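Local coordinates for uncharacterized protein (Thermus thermophilus HB8, PDB 4WVA) that hydrolyses mannosylglycerate to mannose and glycerate, and glucosylglycerate to glucose and glycerate, as a GH63 glycoside hydrolase with an (alpha/alpha)6-barrel fold, at residues L56-Y61 / H71-E76; V154-P159 / F230-V235; E180-Y185 / D203-L208; L211-R216 / Y225-F230. All blocks are in the same frame, centred on the assembly; numbering follows the deposited sequence.

Interaction 1. Residues L56-Y61 / H71-E76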
# COMPACT_ATOMS: atom_id res chain seq x y z
N LEU A 56 -4.74 -31.34 -9.96
CA LEU A 56 -4.25 -31.85 -11.24
C LEU A 56 -5.43 -32.19 -12.13
O LEU A 56 -5.44 -31.91 -13.33
CB LEU A 56 -3.40 -33.10 -11.06
CG LEU A 56 -2.05 -32.90 -10.36
CD1 LEU A 56 -1.38 -34.25 -10.10
CD2 LEU A 56 -1.18 -32.05 -11.23
N CYS A 57 -6.41 -32.86 -11.53
CA CYS A 57 -7.58 -33.31 -12.29
C CYS A 57 -8.35 -32.11 -12.86
O CYS A 57 -8.73 -32.10 -14.02
CB CYS A 57 -8.46 -34.15 -11.38
SG CYS A 57 -9.93 -34.83 -12.18
N LEU A 58 -8.59 -31.10 -12.01
CA LEU A 58 -9.27 -29.88 -12.44
C LEU A 58 -8.61 -29.27 -13.70
O LEU A 58 -9.29 -28.94 -14.67
CB LEU A 58 -9.29 -28.88 -11.29
CG LEU A 58 -9.91 -27.52 -11.57
CD1 LEU A 58 -11.36 -27.62 -11.99
CD2 LEU A 58 -9.73 -26.63 -10.34
N PHE A 59 -7.28 -29.12 -13.68
CA PHE A 59 -6.58 -28.52 -14.82
C PHE A 59 -6.49 -29.46 -16.00
O PHE A 59 -6.74 -29.07 -17.16
CB PHE A 59 -5.20 -28.02 -14.42
CG PHE A 59 -5.22 -26.69 -13.74
CD1 PHE A 59 -5.21 -25.53 -14.49
CD2 PHE A 59 -5.32 -26.59 -12.37
CE1 PHE A 59 -5.25 -24.29 -13.88
CE2 PHE A 59 -5.35 -25.36 -11.75
CZ PHE A 59 -5.34 -24.21 -12.51
N ASP A 60 -6.13 -30.71 -15.73
CA ASP A 60 -5.90 -31.68 -16.82
C ASP A 60 -7.15 -31.94 -17.66
O ASP A 60 -7.08 -32.03 -18.90
CB ASP A 60 -5.37 -33.00 -16.26
CG ASP A 60 -3.91 -32.95 -15.91
OD1 ASP A 60 -3.21 -32.04 -16.38
OD2 ASP A 60 -3.46 -33.84 -15.17
N TYR A 61 -8.30 -32.04 -17.00
CA TYR A 61 -9.56 -32.29 -17.70
C TYR A 61 -10.44 -31.07 -17.93
O TYR A 61 -11.38 -31.13 -18.73
CB TYR A 61 -10.35 -33.39 -16.97
CG TYR A 61 -9.59 -34.67 -16.97
CD1 TYR A 61 -9.56 -35.48 -18.10
CD2 TYR A 61 -8.85 -35.06 -15.86
CE1 TYR A 61 -8.84 -36.65 -18.12
CE2 TYR A 61 -8.10 -36.22 -15.86
CZ TYR A 61 -8.11 -37.02 -17.00
OH TYR A 61 -7.39 -38.19 -17.02
N HIS A 71 -16.00 -23.51 -14.68
CA HIS A 71 -16.49 -23.77 -13.32
C HIS A 71 -16.95 -25.20 -13.10
O HIS A 71 -16.91 -25.68 -11.98
CB HIS A 71 -17.53 -22.75 -12.87
CG HIS A 71 -18.94 -23.07 -13.23
ND1 HIS A 71 -19.37 -23.30 -14.53
CD2 HIS A 71 -20.06 -23.08 -12.47
CE1 HIS A 71 -20.68 -23.47 -14.53
NE2 HIS A 71 -21.12 -23.34 -13.29
N ILE A 72 -17.30 -25.92 -14.17
CA ILE A 72 -17.65 -27.33 -14.05
C ILE A 72 -16.93 -28.16 -15.10
O ILE A 72 -16.88 -27.77 -16.27
CB ILE A 72 -19.18 -27.60 -14.19
CG1 ILE A 72 -20.00 -26.75 -13.21
CG2 ILE A 72 -19.48 -29.08 -13.91
CD1 ILE A 72 -21.50 -26.80 -13.47
N VAL A 73 -16.35 -29.29 -14.66
CA VAL A 73 -15.86 -30.34 -15.53
C VAL A 73 -16.87 -31.49 -15.44
O VAL A 73 -17.05 -32.09 -14.36
CB VAL A 73 -14.46 -30.84 -15.14
CG1 VAL A 73 -13.95 -31.85 -16.15
CG2 VAL A 73 -13.48 -29.68 -15.05
N PHE A 74 -17.51 -31.79 -16.56
CA PHE A 74 -18.60 -32.78 -16.59
C PHE A 74 -18.07 -34.22 -16.75
O PHE A 74 -18.40 -34.93 -17.72
CB PHE A 74 -19.62 -32.44 -17.69
CG PHE A 74 -20.37 -31.15 -17.48
CD1 PHE A 74 -21.23 -31.00 -16.41
CD2 PHE A 74 -20.24 -30.07 -18.36
CE1 PHE A 74 -21.95 -29.83 -16.21
CE2 PHE A 74 -20.95 -28.89 -18.16
CZ PHE A 74 -21.81 -28.77 -17.09
N HIS A 75 -17.27 -34.66 -15.79
CA HIS A 75 -16.80 -36.04 -15.77
C HIS A 75 -17.96 -37.03 -15.86
O HIS A 75 -18.98 -36.86 -15.20
CB HIS A 75 -16.04 -36.36 -14.48
CG HIS A 75 -14.86 -35.48 -14.22
ND1 HIS A 75 -13.67 -35.60 -14.90
CD2 HIS A 75 -14.69 -34.46 -13.34
CE1 HIS A 75 -12.81 -34.71 -14.43
NE2 HIS A 75 -13.41 -34.01 -13.48
N GLU A 76 -17.77 -38.05 -16.69
CA GLU A 76 -18.72 -39.17 -16.79
C GLU A 76 -18.62 -40.03 -15.52
O GLU A 76 -17.53 -40.18 -14.96
CB GLU A 76 -18.44 -40.03 -18.02
CG GLU A 76 -18.48 -39.26 -19.34
CD GLU A 76 -18.81 -40.12 -20.57
OE1 GLU A 76 -19.20 -41.31 -20.40
OE2 GLU A 76 -18.69 -39.61 -21.71

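Interaction 2. Residues V154-P159 / F230-V235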
# COMPACT_ATOMS: atom_id res chain seq x y z
N VAL A 154 -11.42 -7.70 -13.04
CA VAL A 154 -12.03 -8.61 -14.00
C VAL A 154 -13.55 -8.58 -13.87
O VAL A 154 -14.10 -8.46 -12.77
CB VAL A 154 -11.50 -10.05 -13.89
CG1 VAL A 154 -10.03 -10.11 -14.29
CG2 VAL A 154 -11.72 -10.61 -12.51
N VAL A 155 -14.22 -8.71 -15.01
CA VAL A 155 -15.66 -8.73 -15.12
C VAL A 155 -16.19 -10.17 -15.14
O VAL A 155 -15.60 -11.03 -15.82
CB VAL A 155 -16.04 -8.07 -16.46
CG1 VAL A 155 -17.54 -8.09 -16.69
CG2 VAL A 155 -15.49 -6.65 -16.50
N ILE A 156 -17.29 -10.42 -14.43
CA ILE A 156 -18.06 -11.65 -14.60
C ILE A 156 -19.26 -11.34 -15.50
O ILE A 156 -19.87 -10.26 -15.41
CB ILE A 156 -18.49 -12.32 -13.28
CG1 ILE A 156 -19.33 -11.39 -12.39
CG2 ILE A 156 -17.27 -12.86 -12.55
CD1 ILE A 156 -20.03 -12.10 -11.24
N VAL A 157 -19.59 -12.29 -16.37
CA VAL A 157 -20.71 -12.17 -17.29
C VAL A 157 -21.89 -13.06 -16.90
O VAL A 157 -22.94 -13.02 -17.55
CB VAL A 157 -20.26 -12.43 -18.74
CG1 VAL A 157 -19.22 -11.37 -19.15
CG2 VAL A 157 -19.69 -13.83 -18.91
N HIS A 158 -21.74 -13.83 -15.82
CA HIS A 158 -22.81 -14.67 -15.34
C HIS A 158 -22.74 -14.70 -13.82
O HIS A 158 -21.65 -14.88 -13.30
CB HIS A 158 -22.64 -16.09 -15.91
CG HIS A 158 -23.90 -16.89 -15.87
ND1 HIS A 158 -24.50 -17.25 -14.69
CD2 HIS A 158 -24.69 -17.37 -16.86
CE1 HIS A 158 -25.62 -17.90 -14.94
NE2 HIS A 158 -25.75 -18.00 -16.26
N PRO A 159 -23.88 -14.58 -13.13
CA PRO A 159 -23.86 -14.65 -11.66
C PRO A 159 -23.23 -15.95 -11.12
O PRO A 159 -22.65 -15.96 -10.02
CB PRO A 159 -25.34 -14.54 -11.27
CG PRO A 159 -26.10 -14.87 -12.52
CD PRO A 159 -25.25 -14.34 -13.63
N PHE A 230 -25.29 -8.82 -18.82
CA PHE A 230 -24.86 -8.93 -17.42
C PHE A 230 -23.35 -8.75 -17.44
O PHE A 230 -22.64 -9.56 -18.03
CB PHE A 230 -25.22 -10.31 -16.83
CG PHE A 230 -24.91 -10.46 -15.36
CD1 PHE A 230 -23.65 -10.85 -14.93
CD2 PHE A 230 -25.89 -10.24 -14.41
CE1 PHE A 230 -23.39 -11.00 -13.57
CE2 PHE A 230 -25.64 -10.38 -13.06
CZ PHE A 230 -24.38 -10.77 -12.64
N LYS A 231 -22.86 -7.64 -16.88
CA LYS A 231 -21.43 -7.34 -16.79
C LYS A 231 -21.17 -6.69 -15.44
O LYS A 231 -21.60 -5.55 -15.20
CB LYS A 231 -20.98 -6.42 -17.93
CG LYS A 231 -20.80 -7.12 -19.26
CD LYS A 231 -20.06 -6.25 -20.26
CE LYS A 231 -20.94 -5.16 -20.85
NZ LYS A 231 -21.88 -5.72 -21.85
N VAL A 232 -20.52 -7.43 -14.55
CA VAL A 232 -20.38 -7.00 -13.18
C VAL A 232 -18.93 -7.15 -12.72
O VAL A 232 -18.28 -8.15 -13.05
CB VAL A 232 -21.29 -7.84 -12.27
CG1 VAL A 232 -20.97 -7.65 -10.81
CG2 VAL A 232 -22.74 -7.48 -12.55
N VAL A 233 -18.43 -6.15 -12.00
CA VAL A 233 -17.19 -6.30 -11.25
C VAL A 233 -17.59 -6.80 -9.87
O VAL A 233 -18.08 -6.04 -9.03
CB VAL A 233 -16.37 -4.99 -11.16
CG1 VAL A 233 -15.16 -5.19 -10.26
CG2 VAL A 233 -15.94 -4.54 -12.56
N ASP A 234 -17.37 -8.10 -9.63
CA ASP A 234 -17.70 -8.74 -8.38
C ASP A 234 -16.57 -8.54 -7.37
O ASP A 234 -15.41 -8.94 -7.63
CB ASP A 234 -17.95 -10.24 -8.63
CG ASP A 234 -18.13 -11.04 -7.34
OD1 ASP A 234 -18.50 -10.48 -6.29
OD2 ASP A 234 -17.89 -12.28 -7.40
N VAL A 235 -16.89 -7.97 -6.22
CA VAL A 235 -15.89 -7.79 -5.19
C VAL A 235 -15.30 -9.12 -4.72
O VAL A 235 -14.10 -9.22 -4.46
CB VAL A 235 -16.41 -6.95 -3.99
CG1 VAL A 235 -17.57 -7.61 -3.27
CG2 VAL A 235 -15.28 -6.66 -3.02
O HOH W 1 -15.95 -9.80 -11.38

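Interaction 3. Residues E180-Y185 / D203-L208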
# COMPACT_ATOMS: atom_id res chain seq x y z
N GLU A 180 -37.90 -13.42 -22.84
CA GLU A 180 -38.91 -13.68 -23.89
C GLU A 180 -38.51 -14.85 -24.76
O GLU A 180 -37.37 -14.95 -25.20
CB GLU A 180 -39.09 -12.45 -24.80
CG GLU A 180 -39.60 -11.20 -24.11
CD GLU A 180 -40.79 -11.47 -23.21
OE1 GLU A 180 -41.84 -11.91 -23.73
OE2 GLU A 180 -40.66 -11.25 -21.98
N ASN A 181 -39.47 -15.74 -25.03
CA ASN A 181 -39.25 -16.91 -25.90
C ASN A 181 -38.21 -17.90 -25.37
O ASN A 181 -37.66 -18.70 -26.13
CB ASN A 181 -38.86 -16.47 -27.32
CG ASN A 181 -39.70 -15.32 -27.84
OD1 ASN A 181 -39.17 -14.38 -28.44
ND2 ASN A 181 -41.00 -15.38 -27.61
N LEU A 182 -37.94 -17.85 -24.07
CA LEU A 182 -37.08 -18.84 -23.45
C LEU A 182 -37.90 -20.12 -23.43
O LEU A 182 -39.03 -20.12 -22.95
CB LEU A 182 -36.70 -18.43 -22.02
CG LEU A 182 -35.69 -19.33 -21.28
CD1 LEU A 182 -34.28 -19.08 -21.80
CD2 LEU A 182 -35.75 -19.09 -19.78
N PRO A 183 -37.34 -21.21 -23.98
CA PRO A 183 -38.06 -22.48 -23.92
C PRO A 183 -38.13 -23.01 -22.49
O PRO A 183 -37.24 -22.73 -21.69
CB PRO A 183 -37.21 -23.41 -24.79
CG PRO A 183 -35.84 -22.83 -24.77
CD PRO A 183 -36.02 -21.35 -24.62
N PRO A 184 -39.18 -23.79 -22.17
CA PRO A 184 -39.17 -24.43 -20.85
C PRO A 184 -37.99 -25.38 -20.73
O PRO A 184 -37.47 -25.86 -21.72
CB PRO A 184 -40.51 -25.17 -20.77
CG PRO A 184 -41.06 -25.19 -22.16
CD PRO A 184 -40.42 -24.05 -22.91
N TYR A 185 -37.57 -25.61 -19.50
CA TYR A 185 -36.44 -26.49 -19.22
C TYR A 185 -36.81 -27.20 -17.94
O TYR A 185 -37.78 -26.84 -17.29
CB TYR A 185 -35.14 -25.70 -19.03
CG TYR A 185 -35.29 -24.58 -18.04
CD1 TYR A 185 -35.63 -23.30 -18.47
CD2 TYR A 185 -35.14 -24.80 -16.67
CE1 TYR A 185 -35.82 -22.27 -17.56
CE2 TYR A 185 -35.32 -23.78 -15.76
CZ TYR A 185 -35.65 -22.52 -16.20
OH TYR A 185 -35.85 -21.52 -15.30
N ASP A 203 -34.82 -16.40 -11.37
CA ASP A 203 -33.35 -16.48 -11.40
C ASP A 203 -32.86 -17.47 -12.45
O ASP A 203 -32.08 -17.11 -13.35
CB ASP A 203 -32.80 -16.91 -10.04
CG ASP A 203 -33.17 -15.97 -8.94
OD1 ASP A 203 -32.81 -14.80 -9.02
OD2 ASP A 203 -33.83 -16.41 -8.00
N TYR A 204 -33.32 -18.71 -12.38
CA TYR A 204 -32.91 -19.70 -13.36
C TYR A 204 -33.24 -19.32 -14.80
O TYR A 204 -32.46 -19.59 -15.69
CB TYR A 204 -33.45 -21.10 -13.05
CG TYR A 204 -32.45 -21.96 -12.31
CD1 TYR A 204 -31.69 -22.93 -12.96
CD2 TYR A 204 -32.30 -21.83 -10.95
CE1 TYR A 204 -30.79 -23.71 -12.26
CE2 TYR A 204 -31.40 -22.60 -10.24
CZ TYR A 204 -30.66 -23.54 -10.88
OH TYR A 204 -29.78 -24.31 -10.15
N ASP A 205 -34.39 -18.68 -15.02
CA ASP A 205 -34.74 -18.24 -16.37
C ASP A 205 -33.63 -17.37 -16.96
O ASP A 205 -33.22 -17.54 -18.11
CB ASP A 205 -36.04 -17.44 -16.35
CG ASP A 205 -37.28 -18.32 -16.21
OD1 ASP A 205 -37.17 -19.56 -16.32
OD2 ASP A 205 -38.37 -17.75 -15.99
N ARG A 206 -33.12 -16.46 -16.13
CA ARG A 206 -32.08 -15.53 -16.53
C ARG A 206 -30.69 -16.19 -16.57
O ARG A 206 -29.91 -15.91 -17.47
CB ARG A 206 -32.15 -14.28 -15.65
CG ARG A 206 -33.44 -13.49 -15.92
CD ARG A 206 -33.83 -12.50 -14.85
NE ARG A 206 -34.99 -11.75 -15.31
CZ ARG A 206 -36.25 -12.20 -15.28
NH1 ARG A 206 -36.53 -13.39 -14.76
NH2 ARG A 206 -37.24 -11.45 -15.78
N TYR A 207 -30.40 -17.11 -15.65
CA TYR A 207 -29.19 -17.93 -15.76
C TYR A 207 -29.11 -18.63 -17.13
O TYR A 207 -28.07 -18.67 -17.78
CB TYR A 207 -29.08 -19.00 -14.63
CG TYR A 207 -29.13 -18.54 -13.18
CD1 TYR A 207 -28.90 -17.20 -12.81
CD2 TYR A 207 -29.38 -19.46 -12.15
CE1 TYR A 207 -28.96 -16.80 -11.48
CE2 TYR A 207 -29.45 -19.06 -10.82
CZ TYR A 207 -29.24 -17.73 -10.48
OH TYR A 207 -29.31 -17.35 -9.16
N LEU A 208 -30.23 -19.23 -17.55
CA LEU A 208 -30.27 -19.99 -18.80
C LEU A 208 -30.25 -19.09 -20.03
O LEU A 208 -29.56 -19.38 -21.01
CB LEU A 208 -31.46 -20.97 -18.83
CG LEU A 208 -31.14 -22.38 -18.29
CD1 LEU A 208 -30.21 -23.11 -19.24
CD2 LEU A 208 -30.54 -22.35 -16.90

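Interaction 4. Residues L211-R216 / Y225-F230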
# COMPACT_ATOMS: atom_id res chain seq x y z
N LEU A 211 -26.68 -18.31 -20.62
CA LEU A 211 -26.04 -19.49 -21.17
C LEU A 211 -26.31 -19.59 -22.67
O LEU A 211 -25.39 -19.80 -23.46
CB LEU A 211 -26.51 -20.76 -20.44
CG LEU A 211 -25.75 -22.08 -20.70
CD1 LEU A 211 -26.09 -23.10 -19.63
CD2 LEU A 211 -26.02 -22.67 -22.08
N TYR A 212 -27.59 -19.46 -23.04
CA TYR A 212 -27.98 -19.60 -24.45
C TYR A 212 -27.34 -18.52 -25.31
O TYR A 212 -26.91 -18.80 -26.42
CB TYR A 212 -29.51 -19.59 -24.61
CG TYR A 212 -30.24 -20.76 -23.97
CD1 TYR A 212 -29.70 -22.04 -24.00
CD2 TYR A 212 -31.46 -20.58 -23.34
CE1 TYR A 212 -30.36 -23.11 -23.42
CE2 TYR A 212 -32.12 -21.64 -22.75
CZ TYR A 212 -31.56 -22.90 -22.80
OH TYR A 212 -32.20 -23.97 -22.22
N LEU A 213 -27.26 -17.30 -24.79
CA LEU A 213 -26.55 -16.23 -25.51
C LEU A 213 -25.08 -16.62 -25.73
O LEU A 213 -24.56 -16.53 -26.84
CB LEU A 213 -26.64 -14.89 -24.76
CG LEU A 213 -25.80 -13.75 -25.32
CD1 LEU A 213 -26.30 -13.41 -26.73
CD2 LEU A 213 -25.81 -12.53 -24.42
N PHE A 214 -24.39 -17.05 -24.67
CA PHE A 214 -22.98 -17.40 -24.80
C PHE A 214 -22.76 -18.55 -25.78
O PHE A 214 -21.80 -18.53 -26.56
CB PHE A 214 -22.37 -17.76 -23.44
CG PHE A 214 -22.56 -16.70 -22.38
CD1 PHE A 214 -22.79 -15.36 -22.70
CD2 PHE A 214 -22.43 -17.04 -21.04
CE1 PHE A 214 -22.94 -14.40 -21.71
CE2 PHE A 214 -22.59 -16.09 -20.05
CZ PHE A 214 -22.85 -14.78 -20.38
N ARG A 215 -23.65 -19.54 -25.73
CA ARG A 215 -23.60 -20.70 -26.61
C ARG A 215 -23.80 -20.27 -28.06
O ARG A 215 -23.07 -20.72 -28.94
CB ARG A 215 -24.66 -21.74 -26.20
CG ARG A 215 -24.54 -23.09 -26.91
CD ARG A 215 -25.60 -24.07 -26.44
NE ARG A 215 -26.94 -23.68 -26.87
CZ ARG A 215 -28.07 -24.28 -26.50
NH1 ARG A 215 -28.07 -25.31 -25.66
NH2 ARG A 215 -29.23 -23.83 -26.97
N ARG A 216 -24.76 -19.38 -28.29
CA ARG A 216 -25.01 -18.85 -29.64
C ARG A 216 -23.77 -18.15 -30.19
O ARG A 216 -23.46 -18.26 -31.38
CB ARG A 216 -26.20 -17.91 -29.59
CG ARG A 216 -26.58 -17.27 -30.92
CD ARG A 216 -28.01 -16.75 -30.90
NE ARG A 216 -28.21 -15.60 -30.01
CZ ARG A 216 -27.87 -14.34 -30.30
NH1 ARG A 216 -27.26 -14.04 -31.45
NH2 ARG A 216 -28.11 -13.38 -29.43
N TYR A 225 -18.18 -10.21 -24.18
CA TYR A 225 -17.98 -8.95 -23.43
C TYR A 225 -18.87 -7.84 -23.99
O TYR A 225 -19.50 -7.08 -23.24
CB TYR A 225 -16.50 -8.50 -23.41
CG TYR A 225 -16.27 -7.42 -22.37
CD1 TYR A 225 -16.63 -6.10 -22.61
CD2 TYR A 225 -15.74 -7.74 -21.13
CE1 TYR A 225 -16.45 -5.12 -21.66
CE2 TYR A 225 -15.56 -6.76 -20.16
CZ TYR A 225 -15.92 -5.46 -20.42
OH TYR A 225 -15.75 -4.49 -19.45
N ARG A 226 -18.94 -7.75 -25.31
CA ARG A 226 -19.72 -6.69 -25.92
C ARG A 226 -21.22 -6.92 -25.77
O ARG A 226 -21.96 -5.97 -25.55
CB ARG A 226 -19.33 -6.50 -27.39
CG ARG A 226 -17.90 -5.98 -27.59
CD ARG A 226 -17.48 -4.94 -26.53
NE ARG A 226 -16.15 -4.39 -26.77
CZ ARG A 226 -15.88 -3.25 -27.42
NH1 ARG A 226 -16.86 -2.50 -27.93
NH2 ARG A 226 -14.62 -2.86 -27.56
N GLN A 227 -21.66 -8.17 -25.85
CA GLN A 227 -23.09 -8.45 -25.93
C GLN A 227 -23.72 -8.89 -24.61
O GLN A 227 -24.94 -8.84 -24.48
CB GLN A 227 -23.37 -9.49 -27.02
CG GLN A 227 -22.94 -9.04 -28.41
CD GLN A 227 -23.48 -9.97 -29.48
OE1 GLN A 227 -24.66 -10.33 -29.47
NE2 GLN A 227 -22.61 -10.41 -30.39
N SER A 228 -22.95 -9.30 -23.62
CA SER A 228 -23.62 -9.78 -22.42
C SER A 228 -24.42 -8.66 -21.77
O SER A 228 -23.88 -7.58 -21.51
CB SER A 228 -22.65 -10.38 -21.39
OG SER A 228 -23.40 -10.81 -20.27
N PRO A 229 -25.72 -8.89 -21.51
CA PRO A 229 -26.50 -7.92 -20.76
C PRO A 229 -26.20 -7.93 -19.26
O PRO A 229 -26.79 -7.14 -18.52
CB PRO A 229 -27.94 -8.36 -21.02
CG PRO A 229 -27.83 -9.83 -21.21
CD PRO A 229 -26.53 -10.07 -21.88
N PHE A 230 -25.29 -8.82 -18.82
CA PHE A 230 -24.86 -8.93 -17.42
C PHE A 230 -23.35 -8.75 -17.44
O PHE A 230 -22.64 -9.56 -18.03
CB PHE A 230 -25.22 -10.31 -16.83
CG PHE A 230 -24.91 -10.46 -15.36
CD1 PHE A 230 -23.65 -10.85 -14.93
CD2 PHE A 230 -25.89 -10.24 -14.41
CE1 PHE A 230 -23.39 -11.00 -13.57
CE2 PHE A 230 -25.64 -10.38 -13.06
CZ PHE A 230 -24.38 -10.77 -12.64

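Interaction 1. Residues L56-Y61 / H71-E76
Helix 48-62 in this (alpha/alpha)6-barrel protein packs here against the middle strand of a small antiparallel sheet, with C57, L58 and Y61 meeting V73 and H75. No hydrogen bond crosses the contact; sulfur, methyl and ring contacts make it up. H75 touches the helix mainly through CE1, which lies 3.7 Å from C57 SG and 3.8 Å from Y61 CB. The sulfur stands oblique to the ring, 55° off its normal. C57 has SG anti to the backbone N (chi1 -178°), which brings the thiol within reach of that carbon. Y61 and H75 form an offset edge-to-face pair: the imidazole edge is turned to the phenol face, the ring planes make 71° and the centroids are 5.9 Å apart. The phenol hydroxyl leads away from the strand, leaving the root of the side chain as the part in closest touch. Beneath the imidazole, V73 CG1 sits 3.4 Å from the ring plane of H75, two residues further along the chain, offset toward the rim, and also meets the helix at Y61 O, 3.7 Å away. The other methyl, V73 CG2, faces L58 CD1 at 4.3 Å, a looser apolar contact. H75 has further partners: its ring stacks with F20, and NE2 makes a weak hydrogen bond to Q31 NE2. V73 pairs through its backbone with Q31. The whole is a helix-on-sheet contact in an (alpha/alpha)6-barrel enzyme, with L58 lying near L33, which probably binds substrate.

Interaction 2. Residues V154-P159 / F230-V235
I156 and V232 form a single antiparallel bridge, a hydrogen-bonded pair that joins the loop 154-159 to strand 232-233. I156 N donates to V232 O at 2.8 Å, with an N-H...O angle of 159°, and V232 N returns a bond to I156 O at 3.0 Å. Both side chains of the pair point the same way, side by side. CG1 of I156 lies between the backbone N and the carbonyl carbon (chi1 58°), which lays it against V232 CB and carries CD1 onward to D234 CB, 3.8 Å away. At the other end the ring of F230 is sandwiched: P159 CD rests over the centre of one face, 11° off the normal, as a CH-pi contact, and V232 CG2 covers the opposite face nearer the rim. V157 CA meets the ring edge in plane, while its C-H points to F230 O in a CA-H...O contact.

Further out, D234 caps helix 235-254 as its N-cap residue, OD1 accepting from G236 N, and V233 pairs with W287 of strand 283-288. Helix 201-216 adds Y207 and L210 on P159, and Y207 O receives H158 NE2. P159 also lies near D165, the probable proton donor. Beyond the bridge, a water continues the link, accepting from D234 N at 2.8 Å and donating to V154 O at 2.7 Å.

Interaction 3. Residues E180-Y185 / D203-L208
D205 OD1 accepts a short hydrogen bond from Y185, 2.6 Å from Y185 OH, which ties the loop 180-185 to helix 201-216. The carboxylate oxygen is met on its anti side, 32° out of the carboxylate plane, and the phenol ring and carboxylate planes stand 86° apart. Seen from the ring, OD1 lies at the edge near its plane, beside CE1. The other oxygen, OD2, has a salt bridge with K201 one turn earlier on the same helix, so the two oxygens serve different partners; the lysine probably helps keep the carboxylate ionised and fixes its rotation. Y185 CG sits between the backbone N and the carbonyl carbon (chi1 51°), which swings the ring in toward the helix. There OH also rests against Y204 CB at 3.3 Å. Replacing Y185 by a phenylalanine would probably leave D205 OD1 without this donor and the carboxylate freer to turn.

The second contact is made by the methyls of L182, which pack on the helix backbone. L182 CD2 lies 3.4 Å from D205 O and 3.8 Å from D205 OD1, while L182 CD1 reaches the backbone carbon C of L208 at 4.4 Å. The leucine thus lies over the turn of helix that begins at D205. Y204 turns its own ring away from the loop, where its OH accepts from NH2 of R198, a residue that probably binds substrate, and its ring makes a cation-pi contact with R187. The loop after helix 171-175 thus meets helix 201-216 through L182 and Y185 in a contact near the surface, while Y207 of that helix packs on P159 and W160.

Interaction 4. Residues L211-R216 / Y225-F230
L213 and P229 supply the apolar contact, reaching tip to tip with L213 CD2 3.6 Å from P229 CD. The same methyl lies 3.8 Å from Q227 O and 4.0 Å from S228 CA, so one branch of the leucine covers the chain as it leaves helix 221-227. L213 has CG anti to the backbone N (chi1 173°), which brings CG toward the second segment, where CD2 meets the proline. Its other branch, CD1, approaches Q227 OE1 only loosely, while Q227 NE2 is bonded to E223 one turn back.

The aromatic contact is edgewise: S228 OG lies in the plane of the F214 ring, 3.9 Å from F214 CE1, and S228 CB adds a similar approach to that carbon. These contacts join two consecutive helices, 201-216 and 221-227, of the (alpha/alpha)6-barrel protein, S228 being the first residue to leave helical geometry at the second helix's end.

No hydrogen bond crosses between the segments. Within the second, S228 OG donates to F230 O at 2.7 Å, tilted 28° from the carbonyl plane, and the backbone O of S228 accepts from K231 NZ. An alanine here lacks the hydroxyl, and F230 O would probably lose this donor while the F214 edge lost its oxygen neighbour. Elsewhere on helix 221-227, Y225 OH bonds to Q256 OE1 of the second subunit.

How the interactions relate
From the N terminus, interaction 1 comes first and closes a short loop of nine residues between helix 48-62 and strand 72-74; it stands in series with the others and touches none of them. Interaction 2 then spans seventy residues, from the loop after helix 121-146 to strand 232-233, and both remaining contacts fall within that span, one after the other. Interaction 3 ties the excursion after helix 171-175 back to helix 201-216, and interaction 4 joins the end of that helix to helix 221-227. Interactions 2 and 4 share F230; H158 NE2 to Y207 O links 2 with 3, and L182 against Y212 links 3 with 4.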